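Long-range contact in CBS domain-containing predicted protein TM0935 (PDB 1O50), which is of unknown function but, as a tandem CBS-domain protein, probably senses or binds adenosine-type ligands as many of its relatives do: residues M13-P26 and I138-L151. Numbering follows the deposited sequence.
Sequences MKVKDVCKLISLKP and IVGDLNSLEILLAL
The E146 carboxylate, bonded to the backbone N of I22, lies in a largely aliphatic contact in which the N-terminal segment M13-P26 lies over the last strand and following helix of the second CBS motif, so that the start of the chain packs on that motif, consistent with a CBS-pair fold. E146 OE2 accepts from I22 N through its anti lone pair (3.2 Å, 151°), while N143 N reaches E146 OE1 from above the carboxylate plane. N143 OD1 in turn accepts from E146 N at 3.0 Å, completing a capping box at the helix start. V18, with CG1 anti to its backbone nitrogen (chi1 176°), sends that methyl to L142 CD1 at 3.7 Å and against E146 O and CB, and its CG2 to A150 CB. I22 CD1 lies on E146 CG at 3.6 Å, and L24 CD1 meets the amide carbon CG of N143 at 3.5 Å. A water bridges C19 O and D141 N, while D141 OD1 bonds Y52 on strand 50-55. L43 of the second subunit packs on I22 and L149. With E146 replaced by alanine, I22 N and N143 N would probably lack their acceptor and a gap would open where CG supported I22 CD1. E146 OE2 also faces I22 O at 3.0 Å, two acceptors without a bond, so the two N-H groups probably offset the buried charge only partly, and its ionisation may be shifted.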
ATOM      1  N   MET A  13      -5.317 -19.831  12.383  1.00 36.26           N
ATOM      2  CA  MET A  13      -4.450 -18.745  12.850  1.00 36.34           C
ATOM      3  C   MET A  13      -5.247 -17.535  13.354  1.00 36.42           C
ATOM      4  O   MET A  13      -6.334 -17.237  12.873  1.00 36.76           O
ATOM      5  CB  MET A  13      -3.513 -18.270  11.729  1.00 36.36           C
ATOM      6  CG  MET A  13      -2.378 -19.232  11.408  1.00 36.77           C
ATOM      7  SD  MET A  13      -1.438 -18.836   9.919  1.00 38.58           S
ATOM      8  CE  MET A  13      -2.483 -19.342   8.682  1.00 38.64           C
ATOM      9  N   LYS A  14      -4.681 -16.844  14.330  1.00 36.68           N
ATOM     10  CA  LYS A  14      -5.258 -15.619  14.853  1.00 36.75           C
ATOM     11  C   LYS A  14      -4.301 -14.445  14.711  1.00 36.22           C
ATOM     12  O   LYS A  14      -3.108 -14.630  14.403  1.00 35.79           O
ATOM     13  CB  LYS A  14      -5.663 -15.838  16.301  1.00 36.63           C
ATOM     14  CG  LYS A  14      -6.945 -16.663  16.381  1.00 38.66           C
ATOM     15  CD  LYS A  14      -7.014 -17.573  17.607  1.00 40.07           C
ATOM     16  CE  LYS A  14      -7.334 -16.871  18.895  1.00 41.15           C
ATOM     17  NZ  LYS A  14      -7.790 -17.882  19.900  1.00 40.42           N
ATOM     18  N   VAL A  15      -4.810 -13.235  14.952  1.00 35.08           N
ATOM     19  CA  VAL A  15      -3.986 -12.046  14.772  1.00 34.71           C
ATOM     20  C   VAL A  15      -2.717 -12.176  15.624  1.00 34.45           C
ATOM     21  O   VAL A  15      -1.621 -11.835  15.163  1.00 33.29           O
ATOM     22  CB  VAL A  15      -4.787 -10.726  15.053  1.00 35.05           C
ATOM     23  CG1 VAL A  15      -3.863  -9.539  15.294  1.00 33.92           C
ATOM     24  CG2 VAL A  15      -5.710 -10.426  13.877  1.00 34.41           C
ATOM     25  N   LYS A  16      -2.869 -12.707  16.833  1.00 34.70           N
ATOM     26  CA  LYS A  16      -1.747 -12.875  17.758  1.00 35.37           C
ATOM     27  C   LYS A  16      -0.575 -13.706  17.183  1.00 35.35           C
ATOM     28  O   LYS A  16       0.578 -13.536  17.602  1.00 35.31           O
ATOM     29  CB  LYS A  16      -2.246 -13.505  19.057  1.00 35.60           C
ATOM     30  CG  LYS A  16      -2.747 -14.950  18.937  1.00 38.30           C
ATOM     31  CD  LYS A  16      -3.114 -15.535  20.308  1.00 42.90           C
ATOM     32  CE  LYS A  16      -3.344 -17.061  20.273  1.00 45.69           C
ATOM     33  NZ  LYS A  16      -2.100 -17.898  19.946  1.00 48.71           N
ATOM     34  N   ASP A  17      -0.879 -14.606  16.257  1.00 35.07           N
ATOM     35  CA  ASP A  17       0.136 -15.459  15.618  1.00 35.81           C
ATOM     36  C   ASP A  17       0.909 -14.752  14.492  1.00 35.94           C
ATOM     37  O   ASP A  17       1.979 -15.213  14.110  1.00 35.96           O
ATOM     38  CB  ASP A  17      -0.512 -16.740  15.028  1.00 35.80           C
ATOM     39  CG  ASP A  17      -1.392 -17.484  16.028  1.00 35.26           C
ATOM     40  OD1 ASP A  17      -0.978 -17.685  17.178  1.00 35.96           O
ATOM     41  OD2 ASP A  17      -2.530 -17.913  15.749  1.00 34.55           O
ATOM     42  N   VAL A  18       0.343 -13.672  13.942  1.00 36.53           N
ATOM     43  CA  VAL A  18       0.851 -12.980  12.749  1.00 37.57           C
ATOM     44  C   VAL A  18       1.411 -11.567  13.033  1.00 37.75           C
ATOM     45  O   VAL A  18       2.364 -11.138  12.395  1.00 38.27           O
ATOM     46  CB  VAL A  18      -0.283 -12.906  11.702  1.00 37.95           C
ATOM     47  CG1 VAL A  18       0.112 -12.133  10.496  1.00 39.97           C
ATOM     48  CG2 VAL A  18      -0.726 -14.348  11.332  1.00 38.61           C
ATOM     49  N   CYS A  19       0.864 -10.894  14.038  1.00 37.23           N
ATOM     50  CA  CYS A  19       1.190  -9.488  14.333  1.00 37.35           C
ATOM     51  C   CYS A  19       2.590  -9.217  14.918  1.00 36.70           C
ATOM     52  O   CYS A  19       2.974  -8.062  15.137  1.00 35.23           O
ATOM     53  CB  CYS A  19       0.124  -8.896  15.268  1.00 36.42           C
ATOM     54  SG  CYS A  19       0.228  -9.409  16.973  1.00 36.86           S
ATOM     55  N   LYS A  20       3.366 -10.258  15.142  1.00 37.74           N
ATOM     56  CA  LYS A  20       4.748 -10.080  15.584  1.00 38.51           C
ATOM     57  C   LYS A  20       5.761 -10.682  14.594  1.00 38.29           C
ATOM     58  O   LYS A  20       6.929 -10.746  14.884  1.00 36.50           O
ATOM     59  CB  LYS A  20       4.924 -10.637  16.982  1.00 39.74           C
ATOM     60  CG  LYS A  20       4.943  -9.586  18.072  1.00 42.81           C
ATOM     61  CD  LYS A  20       4.870 -10.258  19.413  1.00 46.62           C
ATOM     62  CE  LYS A  20       5.393  -9.377  20.572  1.00 49.25           C
ATOM     63  NZ  LYS A  20       6.800  -9.713  21.000  1.00 51.04           N
ATOM     64  N   LEU A  21       5.308 -11.050  13.398  1.00 38.40           N
ATOM     65  CA  LEU A  21       6.176 -11.727  12.432  1.00 39.87           C
ATOM     66  C   LEU A  21       7.195 -10.747  11.801  1.00 40.93           C
ATOM     67  O   LEU A  21       8.269 -11.162  11.373  1.00 41.08           O
ATOM     68  CB  LEU A  21       5.341 -12.416  11.333  1.00 39.12           C
ATOM     69  CG  LEU A  21       4.500 -13.603  11.830  1.00 38.32           C
ATOM     70  CD1 LEU A  21       3.616 -14.124  10.720  1.00 38.82           C
ATOM     71  CD2 LEU A  21       5.367 -14.685  12.361  1.00 38.98           C
ATOM     72  N   ILE A  22       6.816  -9.463  11.755  1.00 41.42           N
ATOM     73  CA  ILE A  22       7.676  -8.327  11.398  1.00 41.06           C
ATOM     74  C   ILE A  22       7.564  -7.311  12.551  1.00 41.35           C
ATOM     75  O   ILE A  22       6.485  -7.124  13.148  1.00 40.04           O
ATOM     76  CB  ILE A  22       7.181  -7.702  10.081  1.00 41.70           C
ATOM     77  CG1 ILE A  22       7.069  -8.755   8.981  1.00 41.69           C
ATOM     78  CG2 ILE A  22       8.080  -6.566   9.577  1.00 42.36           C
ATOM     79  CD1 ILE A  22       6.359  -8.200   7.741  1.00 42.54           C
ATOM     80  N   SER A  23       8.681  -6.677  12.873  1.00 41.59           N
ATOM     81  CA  SER A  23       8.712  -5.598  13.852  1.00 42.98           C
ATOM     82  C   SER A  23       8.186  -4.307  13.227  1.00 42.73           C
ATOM     83  O   SER A  23       8.904  -3.641  12.468  1.00 43.33           O
ATOM     84  CB  SER A  23      10.129  -5.355  14.352  1.00 43.65           C
ATOM     85  OG  SER A  23      10.109  -4.337  15.338  1.00 47.19           O
ATOM     86  N   LEU A  24       6.924  -3.999  13.515  1.00 41.88           N
ATOM     87  CA  LEU A  24       6.265  -2.789  13.064  1.00 41.57           C
ATOM     88  C   LEU A  24       6.010  -1.899  14.278  1.00 41.69           C
ATOM     89  O   LEU A  24       5.693  -2.404  15.361  1.00 41.51           O
ATOM     90  CB  LEU A  24       4.931  -3.119  12.410  1.00 41.60           C
ATOM     91  CG  LEU A  24       4.883  -4.134  11.271  1.00 39.71           C
ATOM     92  CD1 LEU A  24       3.486  -4.324  10.761  1.00 41.65           C
ATOM     93  CD2 LEU A  24       5.745  -3.638  10.206  1.00 40.98           C
ATOM     94  N   LYS A  25       6.159  -0.586  14.080  1.00 41.89           N
ATOM     95  CA  LYS A  25       5.801   0.435  15.085  1.00 42.73           C
ATOM     96  C   LYS A  25       4.664   1.240  14.517  1.00 41.46           C
ATOM     97  O   LYS A  25       4.843   1.845  13.461  1.00 41.67           O
ATOM     98  CB  LYS A  25       6.956   1.410  15.367  1.00 43.46           C
ATOM     99  CG  LYS A  25       8.381   0.793  15.404  1.00 48.93           C
ATOM    100  CD  LYS A  25       9.199   1.047  14.083  1.00 54.36           C
ATOM    101  CE  LYS A  25       9.737   2.504  13.994  1.00 56.44           C
ATOM    102  NZ  LYS A  25       8.681   3.489  13.557  1.00 57.98           N
ATOM    103  N   PRO A  26       3.507   1.264  15.175  1.00 40.22           N
ATOM    104  CA  PRO A  26       2.383   2.055  14.678  1.00 39.68           C
ATOM    105  C   PRO A  26       2.740   3.545  14.627  1.00 39.01           C
ATOM    106  O   PRO A  26       3.417   4.049  15.506  1.00 38.12           O
ATOM    107  CB  PRO A  26       1.262   1.811  15.696  1.00 39.81           C
ATOM    108  CG  PRO A  26       1.707   0.690  16.540  1.00 40.43           C
ATOM    109  CD  PRO A  26       3.193   0.581  16.439  1.00 40.24           C
ATOM    110  N   ILE A 138      -4.242   1.088  21.591  1.00 42.49           N
ATOM    111  CA  ILE A 138      -3.358   0.363  20.677  1.00 42.19           C
ATOM    112  C   ILE A 138      -2.310  -0.477  21.423  1.00 41.85           C
ATOM    113  O   ILE A 138      -1.525   0.041  22.217  1.00 41.40           O
ATOM    114  CB  ILE A 138      -2.699   1.326  19.657  1.00 42.40           C
ATOM    115  CG1 ILE A 138      -3.778   2.043  18.854  1.00 41.60           C
ATOM    116  CG2 ILE A 138      -1.753   0.556  18.688  1.00 42.48           C
ATOM    117  CD1 ILE A 138      -3.242   3.080  17.905  1.00 42.44           C
ATOM    118  N   VAL A 139      -2.342  -1.784  21.165  1.00 41.04           N
ATOM    119  CA  VAL A 139      -1.450  -2.743  21.809  1.00 40.37           C
ATOM    120  C   VAL A 139      -0.538  -3.472  20.808  1.00 39.55           C
ATOM    121  O   VAL A 139       0.358  -4.200  21.196  1.00 39.06           O
ATOM    122  CB  VAL A 139      -2.257  -3.778  22.638  1.00 40.18           C
ATOM    123  CG1 VAL A 139      -2.919  -3.100  23.871  1.00 40.03           C
ATOM    124  CG2 VAL A 139      -3.295  -4.468  21.772  1.00 40.56           C
ATOM    125  N   GLY A 140      -0.784  -3.283  19.519  1.00 38.99           N
ATOM    126  CA  GLY A 140       0.028  -3.913  18.484  1.00 38.55           C
ATOM    127  C   GLY A 140      -0.391  -3.450  17.107  1.00 38.05           C
ATOM    128  O   GLY A 140      -1.248  -2.595  16.994  1.00 37.57           O
ATOM    129  N   ASP A 141       0.203  -4.033  16.061  1.00 37.84           N
ATOM    130  CA  ASP A 141      -0.032  -3.609  14.674  1.00 37.81           C
ATOM    131  C   ASP A 141      -0.086  -4.831  13.727  1.00 36.46           C
ATOM    132  O   ASP A 141       0.528  -5.864  13.980  1.00 36.05           O
ATOM    133  CB  ASP A 141       1.126  -2.656  14.286  1.00 38.06           C
ATOM    134  CG  ASP A 141       0.796  -1.731  13.177  1.00 38.03           C
ATOM    135  OD1 ASP A 141      -0.399  -1.390  12.987  1.00 38.91           O
ATOM    136  OD2 ASP A 141       1.695  -1.329  12.401  1.00 41.91           O
ATOM    137  N   LEU A 142      -0.802  -4.707  12.619  1.00 35.80           N
ATOM    138  CA  LEU A 142      -0.873  -5.787  11.633  1.00 35.14           C
ATOM    139  C   LEU A 142      -0.791  -5.231  10.249  1.00 34.98           C
ATOM    140  O   LEU A 142      -1.503  -4.319   9.979  1.00 35.87           O
ATOM    141  CB  LEU A 142      -2.211  -6.530  11.776  1.00 35.38           C
ATOM    142  CG  LEU A 142      -2.437  -7.749  10.879  1.00 34.56           C
ATOM    143  CD1 LEU A 142      -1.461  -8.871  11.161  1.00 36.54           C
ATOM    144  CD2 LEU A 142      -3.851  -8.256  11.038  1.00 35.61           C
ATOM    145  N   ASN A 143       0.043  -5.774   9.366  1.00 35.08           N
ATOM    146  CA  ASN A 143      -0.002  -5.376   7.955  1.00 34.52           C
ATOM    147  C   ASN A 143      -0.145  -6.517   6.998  1.00 33.88           C
ATOM    148  O   ASN A 143      -0.051  -7.676   7.360  1.00 33.40           O
ATOM    149  CB  ASN A 143       1.186  -4.442   7.585  1.00 35.59           C
ATOM    150  CG  ASN A 143       2.519  -5.140   7.457  1.00 35.31           C
ATOM    151  OD1 ASN A 143       2.635  -6.359   7.556  1.00 38.65           O
ATOM    152  ND2 ASN A 143       3.553  -4.359   7.199  1.00 35.68           N
ATOM    153  N   SER A 144      -0.447  -6.180   5.746  1.00 35.15           N
ATOM    154  CA  SER A 144      -0.612  -7.183   4.714  1.00 35.69           C
ATOM    155  C   SER A 144       0.614  -8.092   4.531  1.00 36.83           C
ATOM    156  O   SER A 144       0.488  -9.251   4.205  1.00 35.66           O
ATOM    157  CB  SER A 144      -0.974  -6.494   3.385  1.00 36.49           C
ATOM    158  OG  SER A 144       0.027  -5.584   2.967  1.00 37.74           O
ATOM    159  N   LEU A 145       1.810  -7.581   4.788  1.00 38.28           N
ATOM    160  CA  LEU A 145       2.989  -8.352   4.540  1.00 37.86           C
ATOM    161  C   LEU A 145       3.095  -9.486   5.563  1.00 37.96           C
ATOM    162  O   LEU A 145       3.559 -10.568   5.241  1.00 37.85           O
ATOM    163  CB  LEU A 145       4.243  -7.459   4.588  1.00 38.84           C
ATOM    164  CG  LEU A 145       4.243  -6.141   3.788  1.00 38.28           C
ATOM    165  CD1 LEU A 145       5.662  -5.573   3.780  1.00 36.55           C
ATOM    166  CD2 LEU A 145       3.708  -6.288   2.386  1.00 39.11           C
ATOM    167  N   GLU A 146       2.690  -9.217   6.801  1.00 37.53           N
ATOM    168  CA  GLU A 146       2.648 -10.249   7.830  1.00 37.05           C
ATOM    169  C   GLU A 146       1.705 -11.398   7.477  1.00 37.08           C
ATOM    170  O   GLU A 146       2.019 -12.552   7.730  1.00 37.35           O
ATOM    171  CB  GLU A 146       2.285  -9.632   9.161  1.00 35.56           C
ATOM    172  CG  GLU A 146       3.426  -8.778   9.674  1.00 35.17           C
ATOM    173  CD  GLU A 146       3.071  -8.054  10.945  1.00 33.19           C
ATOM    174  OE1 GLU A 146       1.919  -7.628  11.093  1.00 30.63           O
ATOM    175  OE2 GLU A 146       3.960  -7.931  11.793  1.00 34.34           O
ATOM    176  N   ILE A 147       0.552 -11.066   6.917  1.00 37.13           N
ATOM    177  CA  ILE A 147      -0.419 -12.055   6.469  1.00 36.85           C
ATOM    178  C   ILE A 147       0.171 -12.872   5.347  1.00 36.52           C
ATOM    179  O   ILE A 147       0.061 -14.091   5.358  1.00 36.06           O
ATOM    180  CB  ILE A 147      -1.754 -11.402   6.083  1.00 36.78           C
ATOM    181  CG1 ILE A 147      -2.401 -10.747   7.300  1.00 36.73           C
ATOM    182  CG2 ILE A 147      -2.758 -12.429   5.538  1.00 37.15           C
ATOM    183  CD1 ILE A 147      -3.734 -10.153   7.041  1.00 37.58           C
ATOM    184  N   LEU A 148       0.830 -12.213   4.398  1.00 36.10           N
ATOM    185  CA  LEU A 148       1.467 -12.912   3.297  1.00 36.21           C
ATOM    186  C   LEU A 148       2.565 -13.856   3.753  1.00 35.85           C
ATOM    187  O   LEU A 148       2.655 -14.971   3.256  1.00 36.22           O
ATOM    188  CB  LEU A 148       2.019 -11.944   2.251  1.00 36.17           C
ATOM    189  CG  LEU A 148       0.915 -11.223   1.470  1.00 36.89           C
ATOM    190  CD1 LEU A 148       1.503 -10.099   0.574  1.00 38.71           C
ATOM    191  CD2 LEU A 148       0.027 -12.170   0.620  1.00 39.25           C
ATOM    192  N   LEU A 149       3.382 -13.387   4.683  1.00 34.35           N
ATOM    193  CA  LEU A 149       4.438 -14.167   5.260  1.00 34.27           C
ATOM    194  C   LEU A 149       3.865 -15.460   5.854  1.00 34.58           C
ATOM    195  O   LEU A 149       4.311 -16.553   5.530  1.00 34.78           O
ATOM    196  CB  LEU A 149       5.124 -13.338   6.336  1.00 34.11           C
ATOM    197  CG  LEU A 149       6.483 -13.830   6.879  1.00 31.74           C
ATOM    198  CD1 LEU A 149       7.078 -12.781   7.721  1.00 32.15           C
ATOM    199  CD2 LEU A 149       6.397 -15.208   7.674  1.00 32.32           C
ATOM    200  N   ALA A 150       2.896 -15.309   6.749  1.00 32.63           N
ATOM    201  CA  ALA A 150       2.213 -16.424   7.398  1.00 32.07           C
ATOM    202  C   ALA A 150       1.710 -17.452   6.416  1.00 32.49           C
ATOM    203  O   ALA A 150       1.890 -18.640   6.593  1.00 31.90           O
ATOM    204  CB  ALA A 150       1.019 -15.889   8.143  1.00 32.25           C
ATOM    205  N   LEU A 151       1.030 -16.972   5.386  1.00 32.21           N
ATOM    206  CA  LEU A 151       0.362 -17.867   4.452  1.00 32.59           C
ATOM    207  C   LEU A 151       1.294 -18.607   3.529  1.00 32.37           C
ATOM    208  O   LEU A 151       1.099 -19.797   3.300  1.00 32.95           O
ATOM    209  CB  LEU A 151      -0.669 -17.110   3.652  1.00 32.38           C
ATOM    210  CG  LEU A 151      -1.881 -16.635   4.468  1.00 32.04           C
ATOM    211  CD1 LEU A 151      -2.713 -15.782   3.512  1.00 34.23           C
ATOM    212  CD2 LEU A 151      -2.676 -17.770   5.067  1.00 33.47           C
TER
HETATM  213  O   HOH W   1       2.143  -5.894  16.913  1.00 34.52           O